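PDB 4RHO: immunity protein 52 domain-containing protein from Burkholderia pseudomallei K96243, which is of unknown function but probably acts as an immunity protein that protects the bacterium against a toxin. Local coordinates for residues 200-205 / 244-249; 221-226 / 238-243. All coordinates share one frame; numbering follows the deposited sequence.

Contact 1 (200-205 / 244-249); sequences QVPEAR and EIRLVD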
ATOM      1  N   GLN A 200      14.997 -21.099   5.072  1.00 32.13           N
ATOM      2  CA  GLN A 200      14.066 -21.207   3.954  1.00 30.80           C
ATOM      3  C   GLN A 200      14.466 -20.291   2.801  1.00 34.57           C
ATOM      4  O   GLN A 200      14.379 -20.698   1.648  1.00 34.87           O
ATOM      5  CB  GLN A 200      12.647 -20.886   4.404  1.00 31.42           C
ATOM      6  CG  GLN A 200      12.044 -21.945   5.303  1.00 37.19           C
ATOM      7  CD  GLN A 200      10.738 -21.486   5.884  1.00 46.90           C
ATOM      8  OE1 GLN A 200      10.669 -20.493   6.608  1.00 39.61           O
ATOM      9  NE2 GLN A 200       9.676 -22.219   5.607  1.00 38.60           N
ATOM     10  N   VAL A 201      14.838 -19.026   3.103  1.00 30.82           N
ATOM     11  CA  VAL A 201      15.189 -18.051   2.050  1.00 30.16           C
ATOM     12  C   VAL A 201      16.586 -17.463   2.328  1.00 33.66           C
ATOM     13  O   VAL A 201      16.705 -16.376   2.897  1.00 33.09           O
ATOM     14  CB  VAL A 201      14.109 -16.924   1.922  1.00 33.40           C
ATOM     15  CG1 VAL A 201      14.359 -16.064   0.679  1.00 32.93           C
ATOM     16  CG2 VAL A 201      12.707 -17.514   1.891  1.00 33.14           C
ATOM     17  N   PRO A 202      17.668 -18.176   1.932  1.00 31.59           N
ATOM     18  CA  PRO A 202      19.021 -17.681   2.253  1.00 31.46           C
ATOM     19  C   PRO A 202      19.444 -16.481   1.372  1.00 35.08           C
ATOM     20  O   PRO A 202      20.417 -15.796   1.704  1.00 35.33           O
ATOM     21  CB  PRO A 202      19.910 -18.897   2.006  1.00 33.45           C
ATOM     22  CG  PRO A 202      19.168 -19.720   1.030  1.00 37.93           C
ATOM     23  CD  PRO A 202      17.711 -19.511   1.296  1.00 33.22           C
ATOM     24  N   GLU A 203      18.679 -16.199   0.276  1.00 30.27           N
ATOM     25  CA  GLU A 203      18.976 -15.063  -0.631  1.00 29.98           C
ATOM     26  C   GLU A 203      18.503 -13.724  -0.034  1.00 32.90           C
ATOM     27  O   GLU A 203      18.983 -12.664  -0.453  1.00 32.71           O
ATOM     28  CB  GLU A 203      18.312 -15.270  -2.019  1.00 31.00           C
ATOM     29  CG  GLU A 203      18.854 -16.453  -2.800  1.00 37.13           C
ATOM     30  CD  GLU A 203      18.088 -17.747  -2.609  1.00 46.53           C
ATOM     31  OE1 GLU A 203      17.328 -17.851  -1.619  1.00 33.18           O
ATOM     32  OE2 GLU A 203      18.236 -18.652  -3.460  1.00 41.79           O
ATOM     33  N   ALA A 204      17.495 -13.766   0.871  1.00 28.42           N
ATOM     34  CA  ALA A 204      16.904 -12.546   1.440  1.00 27.45           C
ATOM     35  C   ALA A 204      17.958 -11.702   2.169  1.00 30.01           C
ATOM     36  O   ALA A 204      18.755 -12.237   2.934  1.00 29.51           O
ATOM     37  CB  ALA A 204      15.770 -12.904   2.390  1.00 27.76           C
ATOM     38  N   ARG A 205      17.981 -10.385   1.896  1.00 26.52           N
ATOM     39  CA  ARG A 205      18.925  -9.469   2.536  1.00 26.80           C
ATOM     40  C   ARG A 205      18.481  -9.147   3.963  1.00 32.40           C
ATOM     41  O   ARG A 205      19.317  -8.834   4.817  1.00 32.59           O
ATOM     42  CB  ARG A 205      19.073  -8.178   1.709  1.00 25.05           C
ATOM     43  CG  ARG A 205      20.281  -8.192   0.739  1.00 29.71           C
ATOM     44  CD  ARG A 205      20.340  -9.458  -0.111  1.00 29.45           C
ATOM     45  NE  ARG A 205      21.435  -9.411  -1.083  1.00 38.37           N
ATOM     46  CZ  ARG A 205      21.908 -10.479  -1.717  1.00 50.61           C
ATOM     47  NH1 ARG A 205      21.446 -11.691  -1.428  1.00 36.25           N
ATOM     48  NH2 ARG A 205      22.896 -10.353  -2.596  1.00 36.19           N
ATOM     49  N   GLU A 244      11.881 -14.862  -5.301  1.00 25.79           N
ATOM     50  CA  GLU A 244      10.566 -15.343  -5.778  1.00 26.02           C
ATOM     51  C   GLU A 244      10.624 -16.830  -6.116  1.00 31.12           C
ATOM     52  O   GLU A 244       9.754 -17.594  -5.689  1.00 31.20           O
ATOM     53  CB  GLU A 244      10.105 -14.537  -7.005  1.00 27.68           C
ATOM     54  CG  GLU A 244       9.664 -13.128  -6.661  1.00 34.66           C
ATOM     55  CD  GLU A 244       9.695 -12.138  -7.810  1.00 47.52           C
ATOM     56  OE1 GLU A 244      10.097 -12.529  -8.928  1.00 39.28           O
ATOM     57  OE2 GLU A 244       9.389 -10.949  -7.569  1.00 39.72           O
ATOM     58  N   ILE A 245      11.683 -17.253  -6.839  1.00 28.02           N
ATOM     59  CA  ILE A 245      11.889 -18.657  -7.213  1.00 28.64           C
ATOM     60  C   ILE A 245      12.068 -19.528  -5.942  1.00 31.76           C
ATOM     61  O   ILE A 245      11.454 -20.590  -5.835  1.00 31.84           O
ATOM     62  CB  ILE A 245      13.109 -18.785  -8.176  1.00 32.23           C
ATOM     63  CG1 ILE A 245      12.825 -18.056  -9.528  1.00 33.22           C
ATOM     64  CG2 ILE A 245      13.488 -20.267  -8.401  1.00 33.10           C
ATOM     65  CD1 ILE A 245      14.082 -17.916 -10.472  1.00 34.66           C
ATOM     66  N   ARG A 246      12.854 -19.037  -4.961  1.00 27.13           N
ATOM     67  CA  ARG A 246      13.073 -19.751  -3.695  1.00 26.61           C
ATOM     68  C   ARG A 246      11.738 -19.954  -2.932  1.00 31.80           C
ATOM     69  O   ARG A 246      11.463 -21.056  -2.454  1.00 33.10           O
ATOM     70  CB  ARG A 246      14.081 -18.987  -2.813  1.00 24.37           C
ATOM     71  CG  ARG A 246      14.370 -19.670  -1.463  1.00 25.42           C
ATOM     72  CD  ARG A 246      15.169 -20.947  -1.633  1.00 32.01           C
ATOM     73  NE  ARG A 246      16.500 -20.682  -2.180  1.00 31.12           N
ATOM     74  CZ  ARG A 246      17.341 -21.631  -2.563  1.00 39.95           C
ATOM     75  NH1 ARG A 246      16.991 -22.908  -2.484  1.00 25.81           N
ATOM     76  NH2 ARG A 246      18.529 -21.312  -3.056  1.00 30.50           N
ATOM     77  N   LEU A 247      10.920 -18.884  -2.825  1.00 27.69           N
ATOM     78  CA  LEU A 247       9.643 -18.930  -2.103  1.00 27.67           C
ATOM     79  C   LEU A 247       8.666 -19.926  -2.741  1.00 33.85           C
ATOM     80  O   LEU A 247       7.919 -20.596  -2.023  1.00 33.98           O
ATOM     81  CB  LEU A 247       9.002 -17.532  -2.053  1.00 26.68           C
ATOM     82  CG  LEU A 247       9.682 -16.530  -1.131  1.00 30.18           C
ATOM     83  CD1 LEU A 247       9.214 -15.128  -1.420  1.00 29.50           C
ATOM     84  CD2 LEU A 247       9.446 -16.883   0.332  1.00 32.33           C
ATOM     85  N   VAL A 248       8.635 -19.994  -4.084  1.00 31.52           N
ATOM     86  CA  VAL A 248       7.731 -20.909  -4.787  1.00 32.37           C
ATOM     87  C   VAL A 248       8.218 -22.353  -4.626  1.00 38.03           C
ATOM     88  O   VAL A 248       7.426 -23.230  -4.307  1.00 38.47           O
ATOM     89  CB  VAL A 248       7.573 -20.526  -6.282  1.00 36.44           C
ATOM     90  CG1 VAL A 248       6.924 -21.659  -7.078  1.00 37.33           C
ATOM     91  CG2 VAL A 248       6.774 -19.245  -6.426  1.00 35.58           C
ATOM     92  N   ASP A 249       9.537 -22.565  -4.709  1.00 35.64           N
ATOM     93  CA  ASP A 249      10.141 -23.898  -4.582  1.00 36.78           C
ATOM     94  C   ASP A 249       9.760 -24.581  -3.236  1.00 39.34           C
ATOM     95  O   ASP A 249       9.714 -25.809  -3.165  1.00 39.74           O
ATOM     96  CB  ASP A 249      11.659 -23.804  -4.704  1.00 39.35           C
ATOM     97  CG  ASP A 249      12.292 -25.062  -5.231  1.00 60.56           C
ATOM     98  OD1 ASP A 249      12.258 -25.268  -6.451  1.00 63.95           O
ATOM     99  OD2 ASP A 249      12.889 -25.810  -4.423  1.00 70.11           O
TER
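Arg246, on the last turns of helix 234-249, reaches across to the type I beta turn Val201-Ala204 and closes on Glu203 there. Arg246 CB already lies 3.6 Å from Glu203 OE1. CG leaves anti to the backbone N (chi1 -180°) and comes to 3.3 Å from the carbonyl oxygen of Gln200, which CD also touches, while the CG1 methyl of Val201 slides past CG. Bends at chi2 and chi3 then fold the chain back, so that the guanidinium presents its NE side to the carboxylate. NE bonds to Glu203 OE1 at 3.0 Å and NH2 to OE2 at 2.7 Å, a side-on, two-nitrogen grip; NE also reaches OE2, which thus accepts twice. The two planes are twisted 37° apart, and NH2 meets OE2 from the syn side but well out of the carboxylate plane. Pro202 CG lies over one guanidinium face. Deeper in, Val201 CG2 packs on Leu247 CD2 at 3.7 Å, continuing into Ile243 and Ile196. With both carboxylate oxygens bonded and a proline over one face, the grip probably limits the rotation of the guanidinium, and the buried charge of Glu203 is probably balanced chiefly by Arg246, with Arg242 nearby.

Contact 2 (221-226 / 238-243); sequences IVSVTD and AIANRI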
ATOM      1  N   ILE A 221       9.983  -9.836   3.754  1.00 27.01           N
ATOM      2  CA  ILE A 221      11.151 -10.304   3.030  1.00 26.86           C
ATOM      3  C   ILE A 221      11.758  -9.143   2.244  1.00 29.50           C
ATOM      4  O   ILE A 221      11.063  -8.511   1.448  1.00 27.93           O
ATOM      5  CB  ILE A 221      10.779 -11.492   2.106  1.00 30.28           C
ATOM      6  CG1 ILE A 221       9.913 -12.537   2.863  1.00 31.31           C
ATOM      7  CG2 ILE A 221      12.044 -12.135   1.510  1.00 30.89           C
ATOM      8  CD1 ILE A 221       9.119 -13.449   1.959  1.00 41.98           C
ATOM      9  N   VAL A 222      13.038  -8.811   2.519  1.00 25.71           N
ATOM     10  CA  VAL A 222      13.687  -7.668   1.874  1.00 25.50           C
ATOM     11  C   VAL A 222      14.782  -8.157   0.896  1.00 30.90           C
ATOM     12  O   VAL A 222      15.627  -8.982   1.265  1.00 30.21           O
ATOM     13  CB  VAL A 222      14.265  -6.674   2.920  1.00 29.03           C
ATOM     14  CG1 VAL A 222      14.793  -5.415   2.243  1.00 29.08           C
ATOM     15  CG2 VAL A 222      13.215  -6.318   3.972  1.00 28.47           C
ATOM     16  N   SER A 223      14.747  -7.657  -0.349  1.00 28.06           N
ATOM     17  CA  SER A 223      15.706  -8.054  -1.378  1.00 28.38           C
ATOM     18  C   SER A 223      16.937  -7.152  -1.370  1.00 32.92           C
ATOM     19  O   SER A 223      18.029  -7.609  -1.681  1.00 33.24           O
ATOM     20  CB  SER A 223      15.049  -8.020  -2.759  1.00 30.47           C
ATOM     21  OG  SER A 223      14.610  -6.710  -3.080  1.00 31.62           O
ATOM     22  N   VAL A 224      16.736  -5.838  -1.125  1.00 30.06           N
ATOM     23  CA  VAL A 224      17.823  -4.853  -1.177  1.00 30.78           C
ATOM     24  C   VAL A 224      17.804  -3.990   0.098  1.00 35.34           C
ATOM     25  O   VAL A 224      16.758  -3.465   0.469  1.00 34.09           O
ATOM     26  CB  VAL A 224      17.725  -3.971  -2.464  1.00 35.05           C
ATOM     27  CG1 VAL A 224      18.806  -2.903  -2.480  1.00 36.29           C
ATOM     28  CG2 VAL A 224      17.799  -4.832  -3.725  1.00 34.82           C
ATOM     29  N   THR A 225      18.959  -3.876   0.781  1.00 33.82           N
ATOM     30  CA  THR A 225      19.061  -3.098   2.025  1.00 34.38           C
ATOM     31  C   THR A 225      20.167  -2.024   1.926  1.00 41.96           C
ATOM     32  O   THR A 225      20.272  -1.174   2.810  1.00 43.00           O
ATOM     33  CB  THR A 225      19.330  -4.034   3.221  1.00 38.66           C
ATOM     34  OG1 THR A 225      20.469  -4.849   2.930  1.00 41.64           O
ATOM     35  CG2 THR A 225      18.138  -4.911   3.557  1.00 32.73           C
ATOM     36  N   ASP A 226      21.015  -2.088   0.869  1.00 40.18           N
ATOM     37  CA  ASP A 226      22.164  -1.178   0.742  1.00 41.76           C
ATOM     38  C   ASP A 226      21.774   0.133   0.034  1.00 44.68           C
ATOM     39  O   ASP A 226      22.483   1.137   0.164  1.00 45.36           O
ATOM     40  CB  ASP A 226      23.324  -1.861  -0.012  1.00 44.80           C
ATOM     41  CG  ASP A 226      23.018  -2.188  -1.468  1.00 57.17           C
ATOM     42  OD1 ASP A 226      22.012  -2.878  -1.720  1.00 56.66           O
ATOM     43  OD2 ASP A 226      23.851  -1.853  -2.337  1.00 65.73           O
ATOM     44  N   ALA A 238      17.366  -9.065 -10.275  1.00 34.20           N
ATOM     45  CA  ALA A 238      17.866 -10.446 -10.263  1.00 34.46           C
ATOM     46  C   ALA A 238      17.761 -11.090  -8.862  1.00 37.00           C
ATOM     47  O   ALA A 238      17.422 -12.266  -8.760  1.00 36.41           O
ATOM     48  CB  ALA A 238      19.308 -10.485 -10.745  1.00 36.29           C
ATOM     49  N   ILE A 239      18.050 -10.324  -7.792  1.00 33.34           N
ATOM     50  CA  ILE A 239      17.982 -10.875  -6.433  1.00 32.41           C
ATOM     51  C   ILE A 239      16.491 -11.020  -5.983  1.00 33.46           C
ATOM     52  O   ILE A 239      16.128 -12.037  -5.381  1.00 31.86           O
ATOM     53  CB  ILE A 239      18.825 -10.035  -5.412  1.00 36.42           C
ATOM     54  CG1 ILE A 239      18.858 -10.719  -4.013  1.00 36.91           C
ATOM     55  CG2 ILE A 239      18.327  -8.590  -5.318  1.00 38.01           C
ATOM     56  CD1 ILE A 239      19.479 -12.170  -4.019  1.00 46.92           C
ATOM     57  N   ALA A 240      15.627 -10.058  -6.367  1.00 28.73           N
ATOM     58  CA  ALA A 240      14.194 -10.167  -6.087  1.00 26.94           C
ATOM     59  C   ALA A 240      13.597 -11.359  -6.833  1.00 28.50           C
ATOM     60  O   ALA A 240      12.800 -12.105  -6.263  1.00 26.75           O
ATOM     61  CB  ALA A 240      13.478  -8.882  -6.483  1.00 27.73           C
ATOM     62  N   ASN A 241      14.082 -11.609  -8.084  1.00 24.99           N
ATOM     63  CA  ASN A 241      13.659 -12.759  -8.888  1.00 25.02           C
ATOM     64  C   ASN A 241      14.104 -14.089  -8.237  1.00 29.28           C
ATOM     65  O   ASN A 241      13.306 -15.025  -8.149  1.00 29.10           O
ATOM     66  CB  ASN A 241      14.212 -12.654 -10.319  1.00 25.91           C
ATOM     67  CG  ASN A 241      13.482 -11.646 -11.187  1.00 39.20           C
ATOM     68  OD1 ASN A 241      12.412 -11.128 -10.834  1.00 39.68           O
ATOM     69  ND2 ASN A 241      14.017 -11.385 -12.353  1.00 31.14           N
ATOM     70  N   ARG A 242      15.371 -14.152  -7.747  1.00 25.96           N
ATOM     71  CA  ARG A 242      15.900 -15.344  -7.062  1.00 25.48           C
ATOM     72  C   ARG A 242      15.081 -15.674  -5.807  1.00 29.66           C
ATOM     73  O   ARG A 242      14.826 -16.850  -5.526  1.00 30.32           O
ATOM     74  CB  ARG A 242      17.371 -15.140  -6.687  1.00 24.27           C
ATOM     75  CG  ARG A 242      18.329 -15.218  -7.882  1.00 27.57           C
ATOM     76  CD  ARG A 242      19.721 -14.775  -7.490  1.00 30.96           C
ATOM     77  NE  ARG A 242      20.266 -15.598  -6.408  1.00 43.26           N
ATOM     78  CZ  ARG A 242      21.305 -15.242  -5.661  1.00 58.43           C
ATOM     79  NH1 ARG A 242      21.882 -14.060  -5.835  1.00 46.35           N
ATOM     80  NH2 ARG A 242      21.745 -16.046  -4.702  1.00 47.44           N
ATOM     81  N   ILE A 243      14.679 -14.635  -5.042  1.00 25.63           N
ATOM     82  CA  ILE A 243      13.879 -14.823  -3.827  1.00 24.53           C
ATOM     83  C   ILE A 243      12.481 -15.368  -4.190  1.00 28.54           C
ATOM     84  O   ILE A 243      11.986 -16.271  -3.515  1.00 28.59           O
ATOM     85  CB  ILE A 243      13.786 -13.500  -3.009  1.00 26.90           C
ATOM     86  CG1 ILE A 243      15.184 -13.071  -2.499  1.00 27.02           C
ATOM     87  CG2 ILE A 243      12.783 -13.645  -1.830  1.00 27.01           C
ATOM     88  CD1 ILE A 243      15.226 -11.711  -1.871  1.00 33.26           C
TER
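Ile221 and Ile243 meet methyl to methyl, CG2 to CG2 at 3.7 Å, their side chains sliding past each other in opposite directions where strand 215-222 ends beneath helix 234-249. Beside them Ile243 sends its CD1 over Ser223, 3.7 Å from CA and 3.8 Å from CB. Both CG2 methyls stand anti to their own backbone N, and in Ile243 this leaves the CG1 branch (chi1 -64°) to carry CD1 to the serine. The small size of the facing residues is consistent with this close approach: Ser223 and Ala240 bring their CB atoms to 4.1 Å, and their CA atoms are the nearest across the two segments. A helix laid across one face of an antiparallel sheet is the theme, here near the sheet's edge, with Ile221 and Ser223 directing their CB toward the helix and Val222 turned away from it. The OG of Ser223 is hydrogen-bonded to the carbonyl oxygen of Gly187. Looser contact begins past Ser223, at Val224. Val224 CG2 and Ile239 CG2 are 4.1 Å apart, crossing at a slant, and Ile239 CG2 comes nearer to the backbone oxygen of Ser223, at 3.8 Å. Beyond Val224 the chain turns to the solvent.

In the fold
Contacts 1 and 2 show how one helix can hold two separate pieces of chain. Both use helix 234-249, contact 2 its middle and contact 1 its C-terminal end, and their centres are about 9 Å apart. Along the chain contact 2 is nested within contact 1: the loop 200-205 leads into an edge strand, 206-212, then come strand 215-222 and finally the helix. The two contacts touch directly, since Arg205 N probably bonds to Val222 O at 2.8 Å and the Arg205 side chain packs on Ile239. Their centres lie about 22 Å and 19 Å from the chain's centre, the helix packing on strand 215-222 and that loop at one end of the sheet.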